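Local coordinates for protein trans-isoprenyl diphosphate synthase (PDB 3OYR) that probably makes all-trans-octaprenyl diphosphate, the side-chain precursor of isoprenoid quinones, by adding isopentenyl diphosphate units to farnesyl diphosphate with the help of divalent metal ions, at residues L307-A310 with A311-D315; A337-A340 with V341-R344; L179-A182 with V183-I187; K213-A216 with L217-Y220. One frame throughout, in Å; residues are numbered along the deposited sequence.

Contact 1 of 4, residues L307-A310 with A311-D315; sequences LDLA and ADYAD
L307-A310 runs straight into A311-D315 as regular alpha-helix, with A311 N bonded to L307 O, D312 N to D308 O, Y313 N to L309 O and A314 N to A310 O. The side-chain contact is one helical turn long and joins L309 to Y313. The two side chains lie side by side and point the same way. L309 has CG opposite its own backbone N (chi1 -176°), which turns CG and its two methyls along the helix toward the next turn. There L309 CD1 sits 3.7 Å from Y313 CE1, and L309 CG is equally close, 3.7 Å from Y313 CE1. One ring corner therefore takes both carbons. Next to it on the ring, Y313 CD1 comes to 3.3 Å from L309 O, the carbonyl that already accepts from Y313 N. The D312 carboxylate leans back toward the preceding turn, with D312 CG 3.3 Å from D308 O; its oxygens and that carbonyl are all acceptors, so no bond forms between them. The carboxylate of D308 turns outward to a salt bridge with R19. The Y313 ring packs on N223, L226 and L230 of helix 211-238, and also on L185, while A310 and A314 meet V341. This is an i to i+4 leucine-tyrosine pair on helix 302-320, placed where several helices of the all-alpha isoprenoid synthase fold pack together.

Contact 2 of 4, residues A337-A340 with V341-R344; sequences ADFA and VSRR
R343 grips the end of the helix it follows with two donors: R343 N binds F339 O at 2.9 Å, and R343 NE binds A340 O at 3.0 Å. This is the C-terminal end of helix 328-342 in the isoprenoid synthase fold, where an arginine side chain takes up a carbonyl of the last turn. Its CG lies between the backbone N and the carbonyl carbon (chi1 67°), and the extended chain beyond it carries NE back to A340 O. That oxygen lies close to the guanidinium plane, though the N-H is bent, at 138°. The other nitrogens are held too, NH1 by F228 O and NH2 by A345 O, and the group makes a cation-pi contact with F228. These bonds fix the rotation of the guanidinium of a buried arginine. The R343 side chain lies about 4 Å from bound dimethylallyl diphosphate and about 4 Å from the side chain of D232, a calcium-binding residue. One residue earlier, D338 O accepts from S342 N at 2.9 Å and more weakly from V341 N. S342 OG is bonded to S21 O, and the D338 carboxylate forms a salt bridge with K318. The F339 ring crosses the R343 chain at about a right angle and takes a CH-pi contact on one face. R343 CB stands 3.8 Å from the F339 ring centroid, 18° off the normal.

Contact 3 of 4, residues L179-A182 with V183-I187; sequences LSQA and VYLEI
V183 meets both residues that lead into helix 181-206. Its CG1 branch touches L179 CD1 at 3.7 Å. Its CG2 branch lies against S180 OG at 3.4 Å. The first torsion of V183 (176°) sets CG1 opposite the backbone N and leaves CG2 beside that N, on the serine side. S180 is the N-cap. Its hydroxyl oxygen accepts from V183 N at 3.2 Å, and the bond is nearly straight at 172°. This closes the first turn of the helix, where the amide of V183 has no earlier helical carbonyl to use. S180 O accepts from Y184 N at 3.1 Å.

L179 precedes the cap, and its side chain reaches forward along the first turn. CD1 reaches V183 and, more loosely, I187 CD1 at 4.4 Å. CD2 approaches Y184 CB. Together these apolar groups cover the inner side of the helix start, with S174, A257 and L262 also packed on L179. A182 is exposed: its methyl lies against the amide of V183, and A182 O receives E186 N at 3.0 Å. Y184 sends its ring inward, where its hydroxyl is hydrogen-bonded to D233 OD2 on helix 211-238.

Contact 4 of 4, residues K213-A216 with L217-Y220; sequences KSEA and LRDY
E215 and R218 run side by side in the same direction, one helical turn apart. Their approach is between an oxygen and a methylene: E215 OE1 is 4.0 Å from R218 CD. The charged atoms stand further off, with E215 OE1 4.9 Å from R218 NE, and the carboxylate and guanidinium planes are 54° apart. E215 reaches this place by a bend at chi2 (-52°), which leaves its carboxylate beside the methylenes of R218. R218 is extended, and its guanidinium passes beyond the glutamate to salt bridges with E194 and E201. Any pull between E215 and R218 is therefore probably weak beside those pairs.

The backbone bonds are the regular helical set. L217 N binds K213 O, R218 N binds S214 O, D219 N binds E215 O and Y220 N binds A216 O. The shortest is R218 N to S214 O at 2.8 Å.

The remaining approaches come with the helix itself: D219 CB lies 3.2 Å from A216 O and R218 CB 3.3 Å from S214 O.

This is the early part of helix 211-238, away from the metal sites. S214, L217 and R218 pack on helix 181-206. D219 and Y220 meet helix 302-320, while the Y220 hydroxyl is hydrogen-bonded to L333 O of helix 328-342.

In the fold
Along the chain the order is contact 3, contact 4, contact 1, contact 2, each on or at the end of its own helix: 181-206, 211-238, 302-320 and 328-342. Contacts 1 and 2 are closest, with centres 10 Å apart, and A314 CB meets A337 O at 3.4 Å. Contact 1 also touches contact 3, where Y313 OH lies against L185 CD1. Contact 4 touches contact 2 through Y220 OH and A337 N. Contacts 3 and 4 do not touch, and their centres are 24 Å apart. Helix 302-320 packs on the other three helices. Helix 328-342 brings the chain end, with R343, to bound dimethylallyl diphosphate, while contact 4 lies on the early part of helix 211-238, well away from the metal sites.

Contact 1 of 4, residues L307-A310 with A311-D315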
ATOM      1  N   LEU B 307     -21.817  21.730  -6.132  1.00 36.14           N
ATOM      2  CA  LEU B 307     -20.847  22.819  -6.040  1.00 36.79           C
ATOM      3  C   LEU B 307     -21.171  23.866  -4.974  1.00 33.84           C
ATOM      4  O   LEU B 307     -20.245  24.480  -4.418  1.00 30.98           O
ATOM      5  CB  LEU B 307     -20.586  23.464  -7.416  1.00 37.13           C
ATOM      6  CG  LEU B 307     -19.991  22.560  -8.520  1.00 41.37           C
ATOM      7  CD1 LEU B 307     -19.868  23.307  -9.854  1.00 40.67           C
ATOM      8  CD2 LEU B 307     -18.638  21.955  -8.140  1.00 39.08           C
ATOM      9  N   ASP B 308     -22.462  24.054  -4.676  1.00 35.00           N
ATOM     10  CA  ASP B 308     -22.900  24.884  -3.529  1.00 36.30           C
ATOM     11  C   ASP B 308     -22.399  24.294  -2.218  1.00 27.56           C
ATOM     12  O   ASP B 308     -21.932  25.017  -1.321  1.00 33.99           O
ATOM     13  CB  ASP B 308     -24.433  24.993  -3.443  1.00 38.75           C
ATOM     14  CG  ASP B 308     -25.037  25.911  -4.509  1.00 51.43           C
ATOM     15  OD1 ASP B 308     -26.240  25.738  -4.816  1.00 58.94           O
ATOM     16  OD2 ASP B 308     -24.331  26.793  -5.043  1.00 49.34           O
ATOM     17  N   LEU B 309     -22.503  22.979  -2.106  1.00 30.08           N
ATOM     18  CA  LEU B 309     -22.015  22.282  -0.926  1.00 32.12           C
ATOM     19  C   LEU B 309     -20.481  22.349  -0.879  1.00 29.24           C
ATOM     20  O   LEU B 309     -19.899  22.615   0.170  1.00 33.16           O
ATOM     21  CB  LEU B 309     -22.522  20.835  -0.904  1.00 29.32           C
ATOM     22  CG  LEU B 309     -22.171  19.979   0.325  1.00 31.94           C
ATOM     23  CD1 LEU B 309     -22.613  20.647   1.631  1.00 28.56           C
ATOM     24  CD2 LEU B 309     -22.769  18.571   0.215  1.00 31.23           C
ATOM     25  N   ALA B 310     -19.840  22.148  -2.025  1.00 28.41           N
ATOM     26  CA  ALA B 310     -18.381  22.279  -2.121  1.00 31.35           C
ATOM     27  C   ALA B 310     -17.914  23.656  -1.652  1.00 32.99           C
ATOM     28  O   ALA B 310     -16.966  23.756  -0.852  1.00 29.44           O
ATOM     29  CB  ALA B 310     -17.887  22.006  -3.566  1.00 29.43           C
ATOM     30  N   ALA B 311     -18.591  24.713  -2.117  1.00 30.56           N
ATOM     31  CA  ALA B 311     -18.280  26.083  -1.694  1.00 32.62           C
ATOM     32  C   ALA B 311     -18.457  26.288  -0.181  1.00 28.54           C
ATOM     33  O   ALA B 311     -17.685  27.029   0.437  1.00 34.58           O
ATOM     34  CB  ALA B 311     -19.124  27.112  -2.495  1.00 30.91           C
ATOM     35  N   ASP B 312     -19.452  25.614   0.408  1.00 26.43           N
ATOM     36  CA  ASP B 312     -19.653  25.611   1.872  1.00 31.33           C
ATOM     37  C   ASP B 312     -18.446  25.034   2.615  1.00 29.40           C
ATOM     38  O   ASP B 312     -17.995  25.575   3.624  1.00 30.91           O
ATOM     39  CB  ASP B 312     -20.912  24.815   2.250  1.00 32.49           C
ATOM     40  CG  ASP B 312     -22.211  25.567   1.962  1.00 42.28           C
ATOM     41  OD1 ASP B 312     -22.149  26.752   1.568  1.00 45.36           O
ATOM     42  OD2 ASP B 312     -23.301  24.971   2.144  1.00 37.16           O
ATOM     43  N   TYR B 313     -17.919  23.932   2.101  1.00 24.11           N
ATOM     44  CA  TYR B 313     -16.703  23.336   2.660  1.00 28.31           C
ATOM     45  C   TYR B 313     -15.492  24.226   2.431  1.00 30.44           C
ATOM     46  O   TYR B 313     -14.660  24.374   3.337  1.00 30.29           O
ATOM     47  CB  TYR B 313     -16.484  21.910   2.134  1.00 27.76           C
ATOM     48  CG  TYR B 313     -17.429  20.917   2.782  1.00 29.52           C
ATOM     49  CD1 TYR B 313     -18.438  20.305   2.050  1.00 27.59           C
ATOM     50  CD2 TYR B 313     -17.325  20.611   4.133  1.00 29.43           C
ATOM     51  CE1 TYR B 313     -19.300  19.390   2.644  1.00 30.80           C
ATOM     52  CE2 TYR B 313     -18.199  19.718   4.743  1.00 28.45           C
ATOM     53  CZ  TYR B 313     -19.178  19.108   3.982  1.00 35.52           C
ATOM     54  OH  TYR B 313     -20.044  18.227   4.564  1.00 38.44           O
ATOM     55  N   ALA B 314     -15.418  24.870   1.262  1.00 26.91           N
ATOM     56  CA  ALA B 314     -14.322  25.819   0.994  1.00 26.07           C
ATOM     57  C   ALA B 314     -14.314  27.014   1.949  1.00 31.30           C
ATOM     58  O   ALA B 314     -13.232  27.455   2.356  1.00 28.97           O
ATOM     59  CB  ALA B 314     -14.340  26.292  -0.424  1.00 29.01           C
ATOM     60  N   ASP B 315     -15.506  27.518   2.311  1.00 23.24           N
ATOM     61  CA  ASP B 315     -15.641  28.583   3.330  1.00 31.98           C
ATOM     62  C   ASP B 315     -15.137  28.125   4.680  1.00 20.48           C
ATOM     63  O   ASP B 315     -14.476  28.882   5.405  1.00 32.34           O
ATOM     64  CB  ASP B 315     -17.114  29.062   3.456  1.00 27.11           C
ATOM     65  CG  ASP B 315     -17.612  29.766   2.196  1.00 35.93           C
ATOM     66  OD1 ASP B 315     -16.779  30.141   1.340  1.00 38.12           O
ATOM     67  OD2 ASP B 315     -18.838  29.928   2.049  1.00 44.61           O
TER

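Contact 2 of 4, residues A337-A340 with V341-R344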
ATOM      1  N   ALA B 337      -8.497  27.120  -1.684  1.00 33.12           N
ATOM      2  CA  ALA B 337      -9.840  26.709  -1.261  1.00 32.70           C
ATOM      3  C   ALA B 337     -10.912  27.040  -2.308  1.00 35.59           C
ATOM      4  O   ALA B 337     -11.751  26.200  -2.622  1.00 38.66           O
ATOM      5  CB  ALA B 337     -10.180  27.329   0.108  1.00 32.26           C
ATOM      6  N   ASP B 338     -10.853  28.251  -2.866  1.00 28.53           N
ATOM      7  CA  ASP B 338     -11.746  28.661  -3.952  1.00 28.36           C
ATOM      8  C   ASP B 338     -11.464  27.902  -5.223  1.00 27.33           C
ATOM      9  O   ASP B 338     -12.389  27.538  -5.978  1.00 28.54           O
ATOM     10  CB  ASP B 338     -11.631  30.183  -4.181  1.00 28.37           C
ATOM     11  CG  ASP B 338     -12.253  30.987  -3.042  1.00 37.98           C
ATOM     12  OD1 ASP B 338     -13.132  30.441  -2.331  1.00 41.03           O
ATOM     13  OD2 ASP B 338     -11.858  32.148  -2.840  1.00 41.43           O
ATOM     14  N   PHE B 339     -10.173  27.653  -5.465  1.00 31.97           N
ATOM     15  CA  PHE B 339      -9.752  26.900  -6.631  1.00 31.21           C
ATOM     16  C   PHE B 339     -10.270  25.464  -6.604  1.00 34.29           C
ATOM     17  O   PHE B 339     -10.686  24.934  -7.638  1.00 32.39           O
ATOM     18  CB  PHE B 339      -8.227  26.914  -6.796  1.00 31.71           C
ATOM     19  CG  PHE B 339      -7.755  26.166  -8.005  1.00 36.74           C
ATOM     20  CD1 PHE B 339      -7.867  26.731  -9.271  1.00 46.90           C
ATOM     21  CD2 PHE B 339      -7.223  24.888  -7.888  1.00 43.51           C
ATOM     22  CE1 PHE B 339      -7.429  26.043 -10.401  1.00 42.82           C
ATOM     23  CE2 PHE B 339      -6.792  24.186  -9.017  1.00 43.48           C
ATOM     24  CZ  PHE B 339      -6.885  24.769 -10.267  1.00 39.27           C
ATOM     25  N   ALA B 340     -10.242  24.838  -5.427  1.00 29.62           N
ATOM     26  CA  ALA B 340     -10.809  23.493  -5.263  1.00 33.02           C
ATOM     27  C   ALA B 340     -12.230  23.374  -5.832  1.00 33.23           C
ATOM     28  O   ALA B 340     -12.554  22.383  -6.473  1.00 33.70           O
ATOM     29  CB  ALA B 340     -10.761  23.056  -3.807  1.00 34.34           C
ATOM     30  N   VAL B 341     -13.051  24.404  -5.622  1.00 33.84           N
ATOM     31  CA  VAL B 341     -14.427  24.448  -6.120  1.00 31.88           C
ATOM     32  C   VAL B 341     -14.514  24.916  -7.584  1.00 36.40           C
ATOM     33  O   VAL B 341     -15.278  24.352  -8.372  1.00 34.39           O
ATOM     34  CB  VAL B 341     -15.310  25.354  -5.221  1.00 37.75           C
ATOM     35  CG1 VAL B 341     -16.754  25.347  -5.673  1.00 37.12           C
ATOM     36  CG2 VAL B 341     -15.219  24.894  -3.764  1.00 33.81           C
ATOM     37  N   SER B 342     -13.723  25.922  -7.957  1.00 31.86           N
ATOM     38  CA  SER B 342     -13.851  26.531  -9.306  1.00 41.94           C
ATOM     39  C   SER B 342     -13.159  25.790 -10.465  1.00 45.08           C
ATOM     40  O   SER B 342     -13.581  25.929 -11.624  1.00 43.89           O
ATOM     41  CB  SER B 342     -13.417  28.003  -9.294  1.00 41.55           C
ATOM     42  OG  SER B 342     -12.027  28.139  -9.079  1.00 44.28           O
ATOM     43  N   ARG B 343     -12.126  24.999 -10.149  1.00 37.34           N
ATOM     44  CA  ARG B 343     -11.297  24.299 -11.155  1.00 39.20           C
ATOM     45  C   ARG B 343     -12.052  23.458 -12.189  1.00 36.63           C
ATOM     46  O   ARG B 343     -13.165  22.978 -11.944  1.00 36.74           O
ATOM     47  CB  ARG B 343     -10.259  23.400 -10.461  1.00 35.34           C
ATOM     48  CG  ARG B 343     -10.880  22.240  -9.729  1.00 34.23           C
ATOM     49  CD  ARG B 343     -10.034  21.680  -8.572  1.00 28.48           C
ATOM     50  NE  ARG B 343     -10.756  20.558  -7.952  1.00 27.83           N
ATOM     51  CZ  ARG B 343     -10.663  19.297  -8.362  1.00 29.82           C
ATOM     52  NH1 ARG B 343     -11.359  18.337  -7.759  1.00 27.20           N
ATOM     53  NH2 ARG B 343      -9.844  18.989  -9.358  1.00 25.24           N
ATOM     54  N   ARG B 344     -11.409  23.278 -13.338  1.00 40.07           N
ATOM     55  CA  ARG B 344     -11.926  22.460 -14.433  1.00 38.95           C
ATOM     56  C   ARG B 344     -11.191  21.130 -14.540  1.00 40.99           C
ATOM     57  O   ARG B 344     -11.581  20.266 -15.326  1.00 42.10           O
ATOM     58  CB  ARG B 344     -11.821  23.228 -15.768  1.00 41.65           C
ATOM     59  CG  ARG B 344     -12.578  24.574 -15.813  1.00 37.94           C
ATOM     60  CD  ARG B 344     -14.017  24.424 -15.340  1.00 40.26           C
ATOM     61  NE  ARG B 344     -14.751  23.436 -16.141  1.00 57.16           N
ATOM     62  CZ  ARG B 344     -15.854  22.799 -15.749  1.00 55.11           C
ATOM     63  NH1 ARG B 344     -16.386  23.029 -14.549  1.00 52.45           N
ATOM     64  NH2 ARG B 344     -16.428  21.926 -16.566  1.00 61.78           N
TER

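Contact 3 of 4, residues L179-A182 with V183-I187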
ATOM      1  N   LEU B 179     -28.109   4.805  -1.610  1.00 64.32           N
ATOM      2  CA  LEU B 179     -26.997   5.338  -0.855  1.00 56.93           C
ATOM      3  C   LEU B 179     -27.427   6.686  -0.283  1.00 49.13           C
ATOM      4  O   LEU B 179     -27.946   7.543  -1.003  1.00 48.48           O
ATOM      5  CB  LEU B 179     -25.780   5.492  -1.781  1.00 56.44           C
ATOM      6  CG  LEU B 179     -24.537   6.246  -1.294  1.00 54.78           C
ATOM      7  CD1 LEU B 179     -23.791   5.415  -0.275  1.00 57.95           C
ATOM      8  CD2 LEU B 179     -23.619   6.584  -2.451  1.00 48.76           C
ATOM      9  N   SER B 180     -27.235   6.876   1.012  1.00 45.65           N
ATOM     10  CA  SER B 180     -27.585   8.153   1.625  1.00 44.51           C
ATOM     11  C   SER B 180     -26.460   9.154   1.416  1.00 45.88           C
ATOM     12  O   SER B 180     -25.332   8.779   1.103  1.00 45.79           O
ATOM     13  CB  SER B 180     -27.891   7.992   3.119  1.00 46.58           C
ATOM     14  OG  SER B 180     -26.704   7.788   3.862  1.00 51.84           O
ATOM     15  N   GLN B 181     -26.795  10.428   1.583  1.00 48.19           N
ATOM     16  CA  GLN B 181     -25.855  11.523   1.510  1.00 53.09           C
ATOM     17  C   GLN B 181     -24.819  11.410   2.640  1.00 54.53           C
ATOM     18  O   GLN B 181     -23.645  11.728   2.438  1.00 56.93           O
ATOM     19  CB  GLN B 181     -26.625  12.846   1.582  1.00 53.18           C
ATOM     20  CG  GLN B 181     -25.777  14.116   1.488  1.00 63.69           C
ATOM     21  CD  GLN B 181     -26.558  15.320   0.975  1.00 70.73           C
ATOM     22  OE1 GLN B 181     -26.191  16.466   1.237  1.00 74.32           O
ATOM     23  NE2 GLN B 181     -27.634  15.063   0.233  1.00 75.64           N
ATOM     24  N   ALA B 182     -25.259  10.930   3.806  1.00 49.28           N
ATOM     25  CA  ALA B 182     -24.401  10.805   4.976  1.00 48.26           C
ATOM     26  C   ALA B 182     -23.305   9.749   4.781  1.00 45.49           C
ATOM     27  O   ALA B 182     -22.146   9.997   5.111  1.00 45.97           O
ATOM     28  CB  ALA B 182     -25.226  10.521   6.225  1.00 43.73           C
ATOM     29  N   VAL B 183     -23.673   8.588   4.241  1.00 40.54           N
ATOM     30  CA  VAL B 183     -22.697   7.556   3.890  1.00 42.02           C
ATOM     31  C   VAL B 183     -21.766   8.060   2.778  1.00 41.99           C
ATOM     32  O   VAL B 183     -20.558   7.859   2.860  1.00 45.92           O
ATOM     33  CB  VAL B 183     -23.357   6.184   3.522  1.00 41.23           C
ATOM     34  CG1 VAL B 183     -22.299   5.143   3.072  1.00 37.09           C
ATOM     35  CG2 VAL B 183     -24.158   5.632   4.721  1.00 41.18           C
ATOM     36  N   TYR B 184     -22.328   8.739   1.774  1.00 32.62           N
ATOM     37  CA  TYR B 184     -21.528   9.366   0.740  1.00 28.70           C
ATOM     38  C   TYR B 184     -20.465  10.325   1.296  1.00 33.54           C
ATOM     39  O   TYR B 184     -19.312  10.263   0.873  1.00 26.81           O
ATOM     40  CB  TYR B 184     -22.397  10.101  -0.270  1.00 31.86           C
ATOM     41  CG  TYR B 184     -21.598  11.013  -1.172  1.00 31.29           C
ATOM     42  CD1 TYR B 184     -20.911  10.509  -2.264  1.00 34.55           C
ATOM     43  CD2 TYR B 184     -21.524  12.380  -0.919  1.00 39.32           C
ATOM     44  CE1 TYR B 184     -20.184  11.333  -3.080  1.00 29.68           C
ATOM     45  CE2 TYR B 184     -20.779  13.208  -1.721  1.00 34.23           C
ATOM     46  CZ  TYR B 184     -20.126  12.681  -2.806  1.00 35.91           C
ATOM     47  OH  TYR B 184     -19.392  13.522  -3.612  1.00 40.51           O
ATOM     48  N   LEU B 185     -20.870  11.214   2.206  1.00 31.75           N
ATOM     49  CA  LEU B 185     -19.950  12.159   2.835  1.00 36.32           C
ATOM     50  C   LEU B 185     -18.923  11.493   3.741  1.00 33.54           C
ATOM     51  O   LEU B 185     -17.836  12.020   3.936  1.00 36.73           O
ATOM     52  CB  LEU B 185     -20.707  13.216   3.637  1.00 35.60           C
ATOM     53  CG  LEU B 185     -21.531  14.273   2.890  1.00 40.12           C
ATOM     54  CD1 LEU B 185     -22.263  15.150   3.919  1.00 36.22           C
ATOM     55  CD2 LEU B 185     -20.685  15.119   1.951  1.00 34.55           C
ATOM     56  N   GLU B 186     -19.304  10.371   4.331  1.00 33.72           N
ATOM     57  CA  GLU B 186     -18.397   9.557   5.120  1.00 34.86           C
ATOM     58  C   GLU B 186     -17.339   8.942   4.205  1.00 36.09           C
ATOM     59  O   GLU B 186     -16.174   8.971   4.525  1.00 23.76           O
ATOM     60  CB  GLU B 186     -19.183   8.474   5.859  1.00 36.82           C
ATOM     61  CG  GLU B 186     -18.366   7.624   6.810  1.00 50.87           C
ATOM     62  CD  GLU B 186     -19.163   6.474   7.435  1.00 63.53           C
ATOM     63  OE1 GLU B 186     -18.528   5.628   8.104  1.00 64.59           O
ATOM     64  OE2 GLU B 186     -20.408   6.411   7.261  1.00 58.92           O
ATOM     65  N   ILE B 187     -17.754   8.415   3.052  1.00 25.21           N
ATOM     66  CA  ILE B 187     -16.850   7.883   2.054  1.00 26.94           C
ATOM     67  C   ILE B 187     -15.860   8.918   1.527  1.00 30.83           C
ATOM     68  O   ILE B 187     -14.646   8.662   1.528  1.00 32.83           O
ATOM     69  CB  ILE B 187     -17.659   7.315   0.862  1.00 28.04           C
ATOM     70  CG1 ILE B 187     -18.399   6.043   1.299  1.00 29.75           C
ATOM     71  CG2 ILE B 187     -16.794   7.176  -0.413  1.00 26.25           C
ATOM     72  CD1 ILE B 187     -19.435   5.527   0.254  1.00 27.88           C
TER

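Contact 4 of 4, residues K213-A216 with L217-Y220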
ATOM      1  N   LYS B 213      -2.265  25.213  16.291  1.00 35.66           N
ATOM      2  CA  LYS B 213      -1.885  25.442  14.905  1.00 34.23           C
ATOM      3  C   LYS B 213      -2.032  24.197  14.027  1.00 33.79           C
ATOM      4  O   LYS B 213      -2.555  24.285  12.902  1.00 34.01           O
ATOM      5  CB  LYS B 213      -0.445  25.945  14.818  1.00 44.11           C
ATOM      6  CG  LYS B 213      -0.218  27.341  15.327  1.00 46.86           C
ATOM      7  CD  LYS B 213       1.219  27.745  15.043  1.00 50.11           C
ATOM      8  CE  LYS B 213       1.461  29.235  15.269  1.00 56.10           C
ATOM      9  NZ  LYS B 213       2.913  29.553  15.084  1.00 63.91           N
ATOM     10  N   SER B 214      -1.580  23.041  14.517  1.00 32.80           N
ATOM     11  CA  SER B 214      -1.691  21.814  13.716  1.00 29.83           C
ATOM     12  C   SER B 214      -3.139  21.379  13.536  1.00 26.71           C
ATOM     13  O   SER B 214      -3.524  20.917  12.461  1.00 27.82           O
ATOM     14  CB  SER B 214      -0.798  20.683  14.254  1.00 34.45           C
ATOM     15  OG  SER B 214      -0.994  20.455  15.646  1.00 39.21           O
ATOM     16  N   GLU B 215      -3.946  21.593  14.574  1.00 25.44           N
ATOM     17  CA  GLU B 215      -5.372  21.299  14.525  1.00 36.13           C
ATOM     18  C   GLU B 215      -6.076  22.224  13.544  1.00 31.90           C
ATOM     19  O   GLU B 215      -6.906  21.765  12.760  1.00 29.52           O
ATOM     20  CB  GLU B 215      -6.041  21.357  15.917  1.00 36.76           C
ATOM     21  CG  GLU B 215      -5.820  20.119  16.832  1.00 43.20           C
ATOM     22  CD  GLU B 215      -6.162  18.752  16.187  1.00 59.17           C
ATOM     23  OE1 GLU B 215      -7.155  18.621  15.431  1.00 55.35           O
ATOM     24  OE2 GLU B 215      -5.428  17.782  16.464  1.00 62.94           O
ATOM     25  N   ALA B 216      -5.699  23.499  13.551  1.00 28.99           N
ATOM     26  CA  ALA B 216      -6.253  24.479  12.606  1.00 29.70           C
ATOM     27  C   ALA B 216      -5.948  24.116  11.151  1.00 27.42           C
ATOM     28  O   ALA B 216      -6.817  24.172  10.280  1.00 29.67           O
ATOM     29  CB  ALA B 216      -5.742  25.867  12.917  1.00 28.61           C
ATOM     30  N   LEU B 217      -4.707  23.718  10.912  1.00 28.78           N
ATOM     31  CA  LEU B 217      -4.254  23.360   9.587  1.00 27.22           C
ATOM     32  C   LEU B 217      -4.856  22.057   9.107  1.00 21.19           C
ATOM     33  O   LEU B 217      -5.248  21.942   7.938  1.00 30.96           O
ATOM     34  CB  LEU B 217      -2.718  23.351   9.540  1.00 23.81           C
ATOM     35  CG  LEU B 217      -2.229  24.759   9.203  1.00 30.43           C
ATOM     36  CD1 LEU B 217      -0.768  24.965   9.642  1.00 23.18           C
ATOM     37  CD2 LEU B 217      -2.423  25.058   7.698  1.00 24.95           C
ATOM     38  N   ARG B 218      -4.944  21.088  10.016  1.00 25.52           N
ATOM     39  CA  ARG B 218      -5.709  19.878   9.787  1.00 26.27           C
ATOM     40  C   ARG B 218      -7.143  20.176   9.355  1.00 29.63           C
ATOM     41  O   ARG B 218      -7.622  19.635   8.351  1.00 22.82           O
ATOM     42  CB  ARG B 218      -5.729  18.989  11.023  1.00 25.38           C
ATOM     43  CG  ARG B 218      -6.498  17.731  10.770  1.00 34.85           C
ATOM     44  CD  ARG B 218      -6.592  16.774  11.934  1.00 40.55           C
ATOM     45  NE  ARG B 218      -7.411  15.655  11.489  1.00 46.48           N
ATOM     46  CZ  ARG B 218      -7.007  14.686  10.662  1.00 46.20           C
ATOM     47  NH1 ARG B 218      -5.757  14.624  10.187  1.00 51.57           N
ATOM     48  NH2 ARG B 218      -7.869  13.758  10.322  1.00 41.41           N
ATOM     49  N   ASP B 219      -7.806  21.047  10.109  1.00 27.40           N
ATOM     50  CA  ASP B 219      -9.170  21.527   9.818  1.00 27.72           C
ATOM     51  C   ASP B 219      -9.264  22.126   8.410  1.00 22.20           C
ATOM     52  O   ASP B 219     -10.236  21.892   7.699  1.00 29.26           O
ATOM     53  CB  ASP B 219      -9.541  22.587  10.878  1.00 30.22           C
ATOM     54  CG  ASP B 219     -11.038  22.919  10.940  1.00 44.93           C
ATOM     55  OD1 ASP B 219     -11.881  22.172  10.383  1.00 28.25           O
ATOM     56  OD2 ASP B 219     -11.366  23.962  11.577  1.00 23.50           O
ATOM     57  N   TYR B 220      -8.252  22.912   8.023  1.00 24.46           N
ATOM     58  CA  TYR B 220      -8.179  23.519   6.696  1.00 23.45           C
ATOM     59  C   TYR B 220      -8.151  22.426   5.629  1.00 22.60           C
ATOM     60  O   TYR B 220      -8.943  22.447   4.704  1.00 25.82           O
ATOM     61  CB  TYR B 220      -6.957  24.482   6.545  1.00 20.32           C
ATOM     62  CG  TYR B 220      -6.708  24.860   5.107  1.00 29.77           C
ATOM     63  CD1 TYR B 220      -7.445  25.874   4.500  1.00 28.90           C
ATOM     64  CD2 TYR B 220      -5.773  24.169   4.325  1.00 25.36           C
ATOM     65  CE1 TYR B 220      -7.257  26.211   3.165  1.00 20.40           C
ATOM     66  CE2 TYR B 220      -5.595  24.503   2.983  1.00 24.72           C
ATOM     67  CZ  TYR B 220      -6.324  25.528   2.421  1.00 25.39           C
ATOM     68  OH  TYR B 220      -6.145  25.836   1.099  1.00 31.82           O
TER